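Local atomic coordinates of Co-chaperone protein HscB, mitochondrial precursor (Homo sapiens, PDB entry 3BVO), a protein that acts as a mitochondrial J-type co-chaperone in iron-sulfur cluster assembly, working with ISCU and HSPA9, and is required for cluster incorporation into the succinate dehydrogenase subunit SDHB. Residues R12-G17 with C33-A38; F55-A60 with L107-Y112; K61-Y66 with D98-L103; R71-D76 with E90-L95. All blocks are in the same frame, centred on the assembly; numbering follows the deposited sequence.

Interaction 1. Residues R12-G17 with C33-A38; sequences RCWNCG and CRALQA. With ZN (zinc ion), chain C.
Trp14 brings CZ2 of its indole to the methyl of Ala35, 4.1 Å from Ala35 CB. At the pyrrole edge, NE1 donates to Leu36 O at 3.0 Å, and the bond is fairly straight (164°). The acceptor lies close to the indole plane, whereas NE1 sits above the plane of the carbonyl. Gln37 has its chain bent at chi2 (-65°), which folds the amide back toward Cys13. Its OE1 rests 3.5 Å from Cys13 CB, while NE2 turns to Ala35 O at 2.8 Å and bridges its own segment. OE1 also receives a weak bond from Trp20. Were Gln37 an alanine, Ala35 O would probably lose its amide donor and a gap would open beside Cys13. Cys13, Cys16 and Cys33 each place SG 2.3 Å from the zinc ion, and Cys30 supplies the fourth sulfur. Cys13 SG also accepts from the backbone N of Asn15 and of Cys16, two N-H...S bonds that would temper its negative charge and fix the turn around the metal. Such a turn, with paired CxxC ligands, resembles a zinc knuckle and belongs to the tetracysteine metal-binding domain of HscB.

Interaction 2. Residues F55-A60 with L107-Y112; sequences FRVDTA and LSRGLY. With SO4 (sulfate ion), chain D.
Arg109 reaches from its helix to Phe55 and Val57, and its guanidinium is met in two ways. At its edge, NH2 donates to Phe55 O; the modelled separation of 2.4 Å is too short to be taken literally at this resolution. Over one face lies Val57, with Val57 CB 3.9 Å from Arg109 CZ, and Val57 CG2 runs on alongside Arg109 CD at 3.8 Å. A bend at chi3 (-43°) turns the guanidinium to this position after an otherwise extended start. The Phe55 ring meets the helix edge-on at Gly110, CE1 to N 3.7 Å; the glycine offers backbone and no side chain to that edge. Further out, Arg109 NE and NH1 donate to Leu103 O and Leu104 O, carbonyls at the C-terminal end of helix 83-104, which fix the guanidinium's orientation. Phe55 N meets a sulfate ion, probably from the crystallisation liquor, N to O4 2.7 Å, together with Ser54 and a weak bond from Arg56. Asp58 then N-caps helix 59-73, accepting weakly from Ala60 N and also from Lys61 N. Phe55 packs on Thr168, Val171 and Ser172 of helix 150-176, placing the contact where the J domain of HscB abuts its C-terminal helical domain.

Interaction 3. Residues K61-Y66 with D98-L103; sequences KLQHRY and DAYKTL
Tyr100 crosses to Tyr66 and Leu62 along its whole length. Its CB lies 3.5 Å from Tyr66 CD1. CG, opposite the backbone N (chi1 177°), sends the ring across to helix 59-73, and CD2 lies over the face of the Tyr66 ring. The two rings form an offset stack, centroids 4.6 Å apart and planes inclined by 29°, while Tyr66 CB sits over the Tyr100 face in a CH-pi contact. At the ring edge, CD1 meets Leu62 CG at 3.8 Å. These are helices 59-73 and 83-104 of the J domain, its antiparallel hairpin; the axes of 61-66 and 98-103 approach to 10.4 Å, 170° apart in direction. CE1 comes to Gln63 CA at 3.9 Å, and OH ends beside Gln63 CG at 3.6 Å. If an alanine stood at Tyr100, Tyr66 would probably lose its stacking partner and Leu62 would face a gap. Tyr66 OH bonds to Asn97 OD1. Deeper in, Leu62 CD2 touches Leu103 CB at 4.0 Å, and Met49 packs on both.

Interaction 4. Residues R71-D76 with E90-L95; sequences RLVHPD and EKHSTL
Val73 and His92 make the tight half: Val73 CB lies 3.7 Å from His92 CB, and the two side chains cross at about a right angle. The CG1 methyl continues to His92 CG at 4.0 Å, while CG2 sits 3.9 Å from Ser93 N. With CG beside its backbone N (chi1 -84°), His92 carries its imidazole past Val73 toward the segment that leads from the zinc site, where NE2 bonds to Gln37 O and the ring packs on Leu36. The chain then leaves the helix at His74, and His74, Pro75 and Asp76 spell the HPD signature of J domains, the loop between helices 59-73 and 83-104 that J proteins need to stimulate the ATPase of their Hsp70, probably HSPA9 here. Packing thins out along this loop. Ser93 OG lies 3.7 Å from His74 CD2 and 3.8 Å from Pro75 CD, but its bond goes to Gln70 OE1. Pro75 CG comes only within 4.2 Å of Glu90 CA. His74 directs its CB away from the neighbouring helix; Pro75 CD lies over one face of its ring, and ND1 accepts a weak bond from Asp76 N. The Asp76 carboxylate and the Glu90 side chain belong to the exposed side.

In the fold
From the N terminus, interaction 1 comes first and closes a short, helix-free loop around the zinc, finished before the J-domain contacts begin. The other three nest without crossing: 55-60 with 107-112 closes the widest loop, interaction 3 lies inside it, and interaction 4 is innermost, at the turn of the helical hairpin. Interactions 3 and 4 follow each other along helices 59-73 and 83-104, their centres 13 Å apart. Interaction 2 adds helix 106-116 to the hairpin and joins interaction 3 where Ser108 bonds to Thr102 O and Tyr112 packs on Thr102. At the far end, Leu36 packing on Val73 and His92 ties the metal-binding domain to interaction 4.

Interaction 1. Residues R12-G17 with C33-A38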
loop_
_atom_site.group_PDB
_atom_site.type_symbol
_atom_site.label_atom_id
_atom_site.label_comp_id
_atom_site.label_asym_id
_atom_site.label_seq_id
_atom_site.Cartn_x
_atom_site.Cartn_y
_atom_site.Cartn_z
ATOM N N ARG A 12 8.212 -12.891 24.999
ATOM C CA ARG A 12 8.451 -14.288 25.377
ATOM C C ARG A 12 7.469 -15.195 24.658
ATOM O O ARG A 12 6.435 -14.734 24.185
ATOM C CB ARG A 12 8.298 -14.468 26.889
ATOM C CG ARG A 12 6.887 -14.198 27.407
ATOM C CD ARG A 12 6.891 -13.806 28.864
ATOM N NE ARG A 12 7.534 -12.512 29.060
ATOM C CZ ARG A 12 8.743 -12.329 29.590
ATOM N NH1 ARG A 12 9.223 -11.097 29.714
ATOM N NH2 ARG A 12 9.471 -13.360 29.999
ATOM N N CYS A 13 7.780 -16.485 24.588
ATOM C CA CYS A 13 6.964 -17.421 23.823
ATOM C C CYS A 13 5.749 -17.888 24.602
ATOM O O CYS A 13 5.851 -18.181 25.787
ATOM C CB CYS A 13 7.794 -18.620 23.399
ATOM S SG CYS A 13 6.790 -19.987 22.872
ATOM N N TRP A 14 4.609 -17.981 23.921
ATOM C CA TRP A 14 3.343 -18.345 24.567
ATOM C C TRP A 14 3.294 -19.812 24.982
ATOM O O TRP A 14 2.458 -20.191 25.807
ATOM C CB TRP A 14 2.144 -17.995 23.684
ATOM C CG TRP A 14 2.019 -18.818 22.436
ATOM C CD1 TRP A 14 2.512 -18.508 21.187
ATOM C CD2 TRP A 14 1.352 -20.085 22.300
ATOM N NE1 TRP A 14 2.195 -19.507 20.288
ATOM C CE2 TRP A 14 1.487 -20.485 20.941
ATOM C CE3 TRP A 14 0.660 -20.922 23.190
ATOM C CZ2 TRP A 14 0.946 -21.686 20.455
ATOM C CZ3 TRP A 14 0.121 -22.111 22.714
ATOM C CH2 TRP A 14 0.265 -22.484 21.354
ATOM N N ASN A 15 4.195 -20.622 24.422
ATOM C CA ASN A 15 4.295 -22.034 24.771
ATOM C C ASN A 15 5.401 -22.342 25.779
ATOM O O ASN A 15 5.133 -22.991 26.786
ATOM C CB ASN A 15 4.468 -22.893 23.518
ATOM C CG ASN A 15 3.744 -24.230 23.620
ATOM O OD1 ASN A 15 2.927 -24.441 24.520
ATOM N ND2 ASN A 15 4.033 -25.135 22.688
ATOM N N CYS A 16 6.630 -21.886 25.503
ATOM C CA CYS A 16 7.787 -22.133 26.376
ATOM C C CYS A 16 7.904 -21.099 27.467
ATOM O O CYS A 16 8.101 -21.427 28.636
ATOM C CB CYS A 16 9.110 -22.033 25.617
ATOM S SG CYS A 16 9.297 -22.926 24.112
ATOM N N GLY A 17 7.825 -19.838 27.067
ATOM C CA GLY A 17 8.348 -18.758 27.880
ATOM C C GLY A 17 9.748 -18.435 27.391
ATOM O O GLY A 17 10.461 -17.641 28.011
ATOM N N CYS A 33 10.507 -24.506 20.528
ATOM C CA CYS A 33 9.330 -25.390 20.510
ATOM C C CYS A 33 8.561 -25.443 19.167
ATOM O O CYS A 33 7.587 -26.195 19.029
ATOM C CB CYS A 33 8.385 -25.043 21.672
ATOM S SG CYS A 33 7.412 -23.550 21.425
ATOM N N ARG A 34 8.998 -24.639 18.201
ATOM C CA ARG A 34 8.488 -24.655 16.830
ATOM C C ARG A 34 7.095 -24.032 16.670
ATOM O O ARG A 34 6.547 -24.007 15.564
ATOM C CB ARG A 34 8.537 -26.074 16.245
ATOM C CG ARG A 34 8.901 -26.157 14.766
ATOM C CD ARG A 34 8.952 -27.605 14.329
ATOM N NE ARG A 34 8.583 -27.780 12.932
ATOM C CZ ARG A 34 9.298 -28.449 12.030
ATOM N NH1 ARG A 34 10.433 -29.041 12.365
ATOM N NH2 ARG A 34 8.866 -28.535 10.778
ATOM N N ALA A 35 6.536 -23.513 17.766
ATOM C CA ALA A 35 5.208 -22.888 17.777
ATOM C C ALA A 35 5.170 -21.554 17.019
ATOM O O ALA A 35 6.145 -20.791 17.028
ATOM C CB ALA A 35 4.749 -22.688 19.201
ATOM N N LEU A 36 4.045 -21.274 16.358
ATOM C CA LEU A 36 3.897 -20.039 15.599
ATOM C C LEU A 36 3.628 -18.918 16.572
ATOM O O LEU A 36 2.721 -19.013 17.390
ATOM C CB LEU A 36 2.759 -20.142 14.583
ATOM C CG LEU A 36 2.552 -18.912 13.677
ATOM C CD1 LEU A 36 3.271 -19.061 12.358
ATOM C CD2 LEU A 36 1.088 -18.663 13.405
ATOM N N GLN A 37 4.412 -17.854 16.476
ATOM C CA GLN A 37 4.367 -16.778 17.463
ATOM C C GLN A 37 3.345 -15.713 17.108
ATOM O O GLN A 37 2.912 -15.613 15.957
ATOM C CB GLN A 37 5.748 -16.147 17.627
ATOM C CG GLN A 37 6.846 -17.137 17.919
ATOM C CD GLN A 37 6.650 -17.804 19.254
ATOM O OE1 GLN A 37 6.870 -17.192 20.292
ATOM N NE2 GLN A 37 6.234 -19.066 19.239
ATOM N N ALA A 38 2.948 -14.937 18.117
ATOM C CA ALA A 38 2.105 -13.768 17.902
ATOM C C ALA A 38 2.844 -12.761 17.008
ATOM O O ALA A 38 4.043 -12.553 17.159
ATOM C CB ALA A 38 1.720 -13.149 19.223
HETATM ZN ZN ZN C . 8.318 -21.668 22.429
#

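Interaction 2. Residues F55-A60 with L107-Y112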
loop_
_atom_site.group_PDB
_atom_site.type_symbol
_atom_site.label_atom_id
_atom_site.label_comp_id
_atom_site.label_asym_id
_atom_site.label_seq_id
_atom_site.Cartn_x
_atom_site.Cartn_y
_atom_site.Cartn_z
ATOM N N PHE A 55 9.848 4.597 -1.632
ATOM C CA PHE A 55 8.700 4.656 -2.542
ATOM C C PHE A 55 8.890 3.664 -3.683
ATOM O O PHE A 55 7.927 3.154 -4.269
ATOM C CB PHE A 55 8.523 6.058 -3.114
ATOM C CG PHE A 55 7.315 6.202 -4.004
ATOM C CD1 PHE A 55 6.027 6.003 -3.492
ATOM C CD2 PHE A 55 7.459 6.544 -5.335
ATOM C CE1 PHE A 55 4.906 6.128 -4.286
ATOM C CE2 PHE A 55 6.344 6.680 -6.137
ATOM C CZ PHE A 55 5.057 6.459 -5.604
ATOM N N ARG A 56 10.161 3.417 -3.980
ATOM C CA ARG A 56 10.593 2.503 -4.999
ATOM C C ARG A 56 10.563 1.088 -4.425
ATOM O O ARG A 56 11.141 0.828 -3.372
ATOM C CB ARG A 56 11.993 2.925 -5.437
ATOM C CG ARG A 56 12.875 1.840 -5.988
ATOM C CD ARG A 56 14.219 2.437 -6.411
ATOM N NE ARG A 56 14.993 3.032 -5.310
ATOM C CZ ARG A 56 14.908 4.303 -4.913
ATOM N NH1 ARG A 56 15.659 4.733 -3.910
ATOM N NH2 ARG A 56 14.084 5.147 -5.523
ATOM N N VAL A 57 9.870 0.188 -5.124
ATOM C CA VAL A 57 9.612 -1.178 -4.658
ATOM C C VAL A 57 9.543 -2.179 -5.804
ATOM O O VAL A 57 8.728 -2.047 -6.700
ATOM C CB VAL A 57 8.288 -1.238 -3.876
ATOM C CG1 VAL A 57 7.749 -2.664 -3.813
ATOM C CG2 VAL A 57 8.493 -0.688 -2.489
ATOM N N ASP A 58 10.388 -3.197 -5.754
ATOM C CA ASP A 58 10.384 -4.261 -6.761
ATOM C C ASP A 58 9.192 -5.230 -6.597
ATOM O O ASP A 58 9.175 -6.108 -5.713
ATOM C CB ASP A 58 11.721 -4.995 -6.727
ATOM C CG ASP A 58 11.746 -6.215 -7.605
ATOM O OD1 ASP A 58 10.728 -6.541 -8.260
ATOM O OD2 ASP A 58 12.809 -6.855 -7.638
ATOM N N THR A 59 8.208 -5.068 -7.481
ATOM C CA THR A 59 6.928 -5.775 -7.373
ATOM C C THR A 59 7.000 -7.262 -7.714
ATOM O O THR A 59 6.139 -8.033 -7.287
ATOM C CB THR A 59 5.808 -5.087 -8.190
ATOM O OG1 THR A 59 6.177 -5.055 -9.562
ATOM C CG2 THR A 59 5.592 -3.675 -7.714
ATOM N N ALA A 60 8.016 -7.665 -8.473
ATOM C CA ALA A 60 8.284 -9.097 -8.684
ATOM C C ALA A 60 8.805 -9.742 -7.401
ATOM O O ALA A 60 8.366 -10.834 -7.032
ATOM C CB ALA A 60 9.257 -9.315 -9.822
ATOM N N LEU A 107 0.166 4.310 -4.980
ATOM C CA LEU A 107 -0.579 5.282 -4.188
ATOM C C LEU A 107 -0.573 4.930 -2.711
ATOM O O LEU A 107 -0.130 5.747 -1.891
ATOM C CB LEU A 107 -2.012 5.464 -4.698
ATOM C CG LEU A 107 -2.892 6.524 -4.018
ATOM C CD1 LEU A 107 -2.290 7.922 -4.085
ATOM C CD2 LEU A 107 -4.271 6.534 -4.620
ATOM N N SER A 108 -1.043 3.730 -2.368
ATOM C CA SER A 108 -1.120 3.332 -0.955
ATOM C C SER A 108 0.262 3.261 -0.355
ATOM O O SER A 108 0.445 3.539 0.826
ATOM C CB SER A 108 -1.802 1.989 -0.789
ATOM O OG SER A 108 -1.272 1.074 -1.723
ATOM N N ARG A 109 1.237 2.895 -1.174
ATOM C CA ARG A 109 2.620 2.906 -0.754
ATOM C C ARG A 109 3.064 4.313 -0.333
ATOM O O ARG A 109 3.526 4.518 0.787
ATOM C CB ARG A 109 3.486 2.406 -1.884
ATOM C CG ARG A 109 4.867 2.043 -1.473
ATOM C CD ARG A 109 5.704 1.828 -2.682
ATOM N NE ARG A 109 4.999 1.056 -3.705
ATOM C CZ ARG A 109 5.348 1.046 -4.985
ATOM N NH1 ARG A 109 4.665 0.323 -5.859
ATOM N NH2 ARG A 109 6.381 1.770 -5.388
ATOM N N GLY A 110 2.917 5.285 -1.224
ATOM C CA GLY A 110 3.143 6.682 -0.862
ATOM C C GLY A 110 2.489 7.084 0.467
ATOM O O GLY A 110 3.159 7.587 1.379
ATOM N N LEU A 111 1.186 6.857 0.600
ATOM C CA LEU A 111 0.504 7.265 1.822
ATOM C C LEU A 111 1.012 6.531 3.050
ATOM O O LEU A 111 1.107 7.124 4.126
ATOM C CB LEU A 111 -1.000 7.091 1.698
ATOM C CG LEU A 111 -1.615 7.963 0.613
ATOM C CD1 LEU A 111 -3.069 7.567 0.365
ATOM C CD2 LEU A 111 -1.461 9.446 0.961
ATOM N N TYR A 112 1.339 5.248 2.894
ATOM C CA TYR A 112 1.866 4.467 4.012
ATOM C C TYR A 112 3.250 4.948 4.391
ATOM O O TYR A 112 3.607 5.014 5.567
ATOM C CB TYR A 112 1.897 2.975 3.705
ATOM C CG TYR A 112 2.366 2.142 4.878
ATOM C CD1 TYR A 112 1.593 2.046 6.043
ATOM C CD2 TYR A 112 3.583 1.460 4.830
ATOM C CE1 TYR A 112 2.010 1.292 7.111
ATOM C CE2 TYR A 112 4.026 0.704 5.914
ATOM C CZ TYR A 112 3.229 0.623 7.047
ATOM O OH TYR A 112 3.641 -0.124 8.120
HETATM S S SO4 D . 13.094 6.764 -1.900
HETATM O O1 SO4 D . 13.966 5.593 -1.913
HETATM O O2 SO4 D . 13.757 7.833 -1.161
HETATM O O3 SO4 D . 12.813 7.215 -3.269
HETATM O O4 SO4 D . 11.841 6.406 -1.243
#

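Interaction 3. Residues K61-Y66 with D98-L103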
loop_
_atom_site.group_PDB
_atom_site.type_symbol
_atom_site.label_atom_id
_atom_site.label_comp_id
_atom_site.label_asym_id
_atom_site.label_seq_id
_atom_site.Cartn_x
_atom_site.Cartn_y
_atom_site.Cartn_z
ATOM N N LYS A 61 9.731 -9.055 -6.726
ATOM C CA LYS A 61 10.264 -9.517 -5.451
ATOM C C LYS A 61 9.148 -9.563 -4.416
ATOM O O LYS A 61 8.972 -10.556 -3.709
ATOM C CB LYS A 61 11.387 -8.602 -4.979
ATOM C CG LYS A 61 12.743 -9.076 -5.397
ATOM C CD LYS A 61 13.865 -8.215 -4.847
ATOM C CE LYS A 61 15.227 -8.865 -5.131
ATOM N NZ LYS A 61 16.376 -8.042 -4.658
ATOM N N LEU A 62 8.383 -8.481 -4.367
ATOM C CA LEU A 62 7.289 -8.327 -3.428
ATOM C C LEU A 62 6.343 -9.509 -3.470
ATOM O O LEU A 62 6.006 -10.091 -2.438
ATOM C CB LEU A 62 6.520 -7.066 -3.780
ATOM C CG LEU A 62 5.558 -6.599 -2.713
ATOM C CD1 LEU A 62 6.328 -6.234 -1.442
ATOM C CD2 LEU A 62 4.785 -5.415 -3.270
ATOM N N GLN A 63 5.935 -9.851 -4.687
ATOM C CA GLN A 63 5.010 -10.938 -4.965
ATOM C C GLN A 63 5.597 -12.280 -4.505
ATOM O O GLN A 63 4.892 -13.132 -3.969
ATOM C CB GLN A 63 4.709 -10.935 -6.462
ATOM C CG GLN A 63 3.439 -11.664 -6.875
ATOM C CD GLN A 63 3.344 -11.850 -8.386
ATOM O OE1 GLN A 63 3.837 -11.033 -9.164
ATOM N NE2 GLN A 63 2.709 -12.930 -8.803
ATOM N N HIS A 64 6.906 -12.430 -4.687
ATOM C CA HIS A 64 7.650 -13.602 -4.231
ATOM C C HIS A 64 7.632 -13.738 -2.699
ATOM O O HIS A 64 7.332 -14.815 -2.174
ATOM C CB HIS A 64 9.085 -13.531 -4.760
ATOM C CG HIS A 64 9.907 -14.737 -4.447
ATOM N ND1 HIS A 64 9.630 -15.984 -4.966
ATOM C CD2 HIS A 64 11.007 -14.888 -3.674
ATOM C CE1 HIS A 64 10.518 -16.853 -4.519
ATOM N NE2 HIS A 64 11.367 -16.212 -3.735
ATOM N N ARG A 65 7.947 -12.646 -1.993
ATOM C CA ARG A 65 7.881 -12.622 -0.537
ATOM C C ARG A 65 6.492 -13.033 -0.122
ATOM O O ARG A 65 6.329 -13.926 0.707
ATOM C CB ARG A 65 8.152 -11.229 0.025
ATOM C CG ARG A 65 8.096 -11.164 1.560
ATOM C CD ARG A 65 9.495 -11.322 2.129
ATOM N NE ARG A 65 9.615 -12.160 3.328
ATOM C CZ ARG A 65 9.800 -11.707 4.564
ATOM N NH1 ARG A 65 9.928 -12.558 5.555
ATOM N NH2 ARG A 65 9.854 -10.413 4.830
ATOM N N TYR A 66 5.494 -12.372 -0.707
ATOM C CA TYR A 66 4.096 -12.652 -0.405
ATOM C C TYR A 66 3.829 -14.158 -0.382
ATOM O O TYR A 66 3.130 -14.662 0.501
ATOM C CB TYR A 66 3.156 -11.964 -1.407
ATOM C CG TYR A 66 1.706 -12.298 -1.146
ATOM C CD1 TYR A 66 1.025 -11.730 -0.058
ATOM C CD2 TYR A 66 1.023 -13.212 -1.945
ATOM C CE1 TYR A 66 -0.307 -12.051 0.210
ATOM C CE2 TYR A 66 -0.310 -13.544 -1.683
ATOM C CZ TYR A 66 -0.966 -12.957 -0.611
ATOM O OH TYR A 66 -2.276 -13.270 -0.353
ATOM N N ASP A 98 -2.383 -7.352 4.029
ATOM C CA ASP A 98 -2.417 -5.897 4.119
ATOM C C ASP A 98 -1.157 -5.318 3.517
ATOM O O ASP A 98 -1.211 -4.651 2.485
ATOM C CB ASP A 98 -2.562 -5.427 5.561
ATOM C CG ASP A 98 -3.934 -5.688 6.126
ATOM O OD1 ASP A 98 -4.898 -5.862 5.340
ATOM O OD2 ASP A 98 -4.045 -5.711 7.373
ATOM N N ALA A 99 -0.025 -5.595 4.156
ATOM C CA ALA A 99 1.274 -5.210 3.642
ATOM C C ALA A 99 1.338 -5.374 2.108
ATOM O O ALA A 99 1.558 -4.410 1.366
ATOM C CB ALA A 99 2.355 -6.023 4.327
ATOM N N TYR A 100 1.109 -6.582 1.627
ATOM C CA TYR A 100 1.245 -6.794 0.211
ATOM C C TYR A 100 0.426 -5.786 -0.622
ATOM O O TYR A 100 1.001 -5.037 -1.425
ATOM C CB TYR A 100 0.885 -8.219 -0.170
ATOM C CG TYR A 100 0.956 -8.431 -1.649
ATOM C CD1 TYR A 100 2.173 -8.276 -2.333
ATOM C CD2 TYR A 100 -0.183 -8.765 -2.381
ATOM C CE1 TYR A 100 2.262 -8.468 -3.711
ATOM C CE2 TYR A 100 -0.108 -8.963 -3.773
ATOM C CZ TYR A 100 1.120 -8.813 -4.424
ATOM O OH TYR A 100 1.218 -9.006 -5.778
ATOM N N LYS A 101 -0.899 -5.771 -0.427
ATOM C CA LYS A 101 -1.784 -4.825 -1.121
ATOM C C LYS A 101 -1.282 -3.378 -0.984
ATOM O O LYS A 101 -1.171 -2.666 -1.981
ATOM C CB LYS A 101 -3.239 -4.946 -0.630
ATOM C CG LYS A 101 -3.801 -6.376 -0.658
ATOM C CD LYS A 101 -5.333 -6.438 -0.715
ATOM C CE LYS A 101 -5.863 -6.202 -2.151
ATOM N NZ LYS A 101 -7.303 -6.605 -2.343
ATOM N N THR A 102 -0.952 -2.975 0.245
ATOM C CA THR A 102 -0.467 -1.636 0.536
ATOM C C THR A 102 0.785 -1.268 -0.269
ATOM O O THR A 102 0.859 -0.186 -0.863
ATOM C CB THR A 102 -0.146 -1.486 2.026
ATOM O OG1 THR A 102 -1.285 -1.874 2.793
ATOM C CG2 THR A 102 0.241 -0.049 2.375
ATOM N N LEU A 103 1.775 -2.150 -0.282
ATOM C CA LEU A 103 3.022 -1.820 -0.955
ATOM C C LEU A 103 2.952 -1.958 -2.480
ATOM O O LEU A 103 3.722 -1.298 -3.188
ATOM C CB LEU A 103 4.180 -2.652 -0.410
ATOM C CG LEU A 103 4.479 -2.586 1.078
ATOM C CD1 LEU A 103 5.761 -3.345 1.331
ATOM C CD2 LEU A 103 4.604 -1.162 1.539
#

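Interaction 4. Residues R71-D76 with E90-L95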
loop_
_atom_site.group_PDB
_atom_site.type_symbol
_atom_site.label_atom_id
_atom_site.label_comp_id
_atom_site.label_asym_id
_atom_site.label_seq_id
_atom_site.Cartn_x
_atom_site.Cartn_y
_atom_site.Cartn_z
ATOM N N ARG A 71 3.143 -19.333 2.466
ATOM C CA ARG A 71 3.489 -20.737 2.604
ATOM C C ARG A 71 3.627 -21.091 4.093
ATOM O O ARG A 71 3.387 -22.229 4.492
ATOM C CB ARG A 71 4.793 -21.018 1.845
ATOM C CG ARG A 71 4.972 -22.459 1.381
ATOM C CD ARG A 71 6.263 -22.656 0.561
ATOM N NE ARG A 71 6.156 -22.150 -0.813
ATOM C CZ ARG A 71 6.830 -21.108 -1.309
ATOM N NH1 ARG A 71 6.632 -20.743 -2.570
ATOM N NH2 ARG A 71 7.703 -20.431 -0.563
ATOM N N LEU A 72 3.987 -20.104 4.909
ATOM C CA LEU A 72 4.310 -20.333 6.316
ATOM C C LEU A 72 3.134 -20.128 7.241
ATOM O O LEU A 72 2.990 -20.858 8.214
ATOM C CB LEU A 72 5.451 -19.417 6.765
ATOM C CG LEU A 72 6.831 -19.649 6.151
ATOM C CD1 LEU A 72 7.733 -18.459 6.424
ATOM C CD2 LEU A 72 7.452 -20.944 6.665
ATOM N N VAL A 73 2.301 -19.135 6.954
ATOM C CA VAL A 73 1.270 -18.719 7.913
ATOM C C VAL A 73 -0.199 -18.920 7.509
ATOM O O VAL A 73 -1.095 -18.742 8.337
ATOM C CB VAL A 73 1.458 -17.252 8.357
ATOM C CG1 VAL A 73 2.810 -17.065 9.013
ATOM C CG2 VAL A 73 1.269 -16.300 7.185
ATOM N N HIS A 74 -0.448 -19.288 6.255
ATOM C CA HIS A 74 -1.820 -19.437 5.766
ATOM C C HIS A 74 -2.639 -20.486 6.532
ATOM O O HIS A 74 -2.166 -21.604 6.745
ATOM C CB HIS A 74 -1.849 -19.741 4.266
ATOM C CG HIS A 74 -3.198 -19.541 3.648
ATOM N ND1 HIS A 74 -4.127 -20.555 3.542
ATOM C CD2 HIS A 74 -3.790 -18.434 3.137
ATOM C CE1 HIS A 74 -5.223 -20.085 2.975
ATOM N NE2 HIS A 74 -5.044 -18.801 2.717
ATOM N N PRO A 75 -3.880 -20.131 6.926
ATOM C CA PRO A 75 -4.685 -20.960 7.831
ATOM C C PRO A 75 -4.896 -22.413 7.392
ATOM O O PRO A 75 -5.171 -23.267 8.244
ATOM C CB PRO A 75 -6.017 -20.209 7.896
ATOM C CG PRO A 75 -5.654 -18.810 7.606
ATOM C CD PRO A 75 -4.606 -18.906 6.551
ATOM N N ASP A 76 -4.755 -22.673 6.089
ATOM C CA ASP A 76 -4.850 -24.015 5.516
ATOM C C ASP A 76 -3.927 -25.035 6.193
ATOM O O ASP A 76 -4.328 -26.183 6.444
ATOM C CB ASP A 76 -4.551 -23.965 4.016
ATOM C CG ASP A 76 -5.728 -23.453 3.200
ATOM O OD1 ASP A 76 -6.511 -22.642 3.741
ATOM O OD2 ASP A 76 -5.873 -23.860 2.019
ATOM N N GLU A 90 -4.203 -16.975 11.343
ATOM C CA GLU A 90 -5.163 -16.035 10.777
ATOM C C GLU A 90 -4.668 -14.586 10.926
ATOM O O GLU A 90 -4.699 -13.805 9.962
ATOM C CB GLU A 90 -6.539 -16.241 11.431
ATOM C CG GLU A 90 -7.528 -15.093 11.302
ATOM C CD GLU A 90 -8.289 -15.119 10.000
ATOM O OE1 GLU A 90 -7.692 -14.816 8.946
ATOM O OE2 GLU A 90 -9.497 -15.429 10.032
ATOM N N LYS A 91 -4.195 -14.224 12.117
ATOM C CA LYS A 91 -3.704 -12.862 12.317
ATOM C C LYS A 91 -2.582 -12.516 11.333
ATOM O O LYS A 91 -2.754 -11.607 10.523
ATOM C CB LYS A 91 -3.327 -12.600 13.778
ATOM C CG LYS A 91 -4.553 -12.536 14.681
ATOM C CD LYS A 91 -4.274 -12.070 16.105
ATOM C CE LYS A 91 -5.595 -11.947 16.883
ATOM N NZ LYS A 91 -5.438 -11.256 18.196
ATOM N N HIS A 92 -1.471 -13.263 11.386
ATOM C CA HIS A 92 -0.351 -13.150 10.441
ATOM C C HIS A 92 -0.813 -13.014 8.984
ATOM O O HIS A 92 -0.467 -12.035 8.310
ATOM C CB HIS A 92 0.551 -14.384 10.526
ATOM C CG HIS A 92 1.573 -14.335 11.617
ATOM N ND1 HIS A 92 2.689 -13.529 11.558
ATOM C CD2 HIS A 92 1.670 -15.024 12.776
ATOM C CE1 HIS A 92 3.418 -13.705 12.645
ATOM N NE2 HIS A 92 2.818 -14.603 13.403
ATOM N N SER A 93 -1.593 -13.994 8.510
ATOM C CA SER A 93 -2.035 -14.064 7.103
ATOM C C SER A 93 -2.798 -12.815 6.636
ATOM O O SER A 93 -2.605 -12.344 5.501
ATOM C CB SER A 93 -2.882 -15.313 6.872
ATOM O OG SER A 93 -2.836 -15.707 5.514
ATOM N N THR A 94 -3.650 -12.291 7.518
ATOM C CA THR A 94 -4.274 -10.987 7.332
ATOM C C THR A 94 -3.236 -9.887 7.184
ATOM O O THR A 94 -3.322 -9.102 6.238
ATOM C CB THR A 94 -5.234 -10.616 8.494
ATOM O OG1 THR A 94 -6.125 -11.711 8.764
ATOM C CG2 THR A 94 -6.049 -9.366 8.152
ATOM N N LEU A 95 -2.262 -9.817 8.098
ATOM C CA LEU A 95 -1.253 -8.750 8.028
ATOM C C LEU A 95 -0.502 -8.874 6.715
ATOM O O LEU A 95 -0.321 -7.891 6.002
ATOM C CB LEU A 95 -0.258 -8.792 9.194
ATOM C CG LEU A 95 -0.703 -8.604 10.651
ATOM C CD1 LEU A 95 0.383 -9.117 11.574
ATOM C CD2 LEU A 95 -1.035 -7.153 10.979
#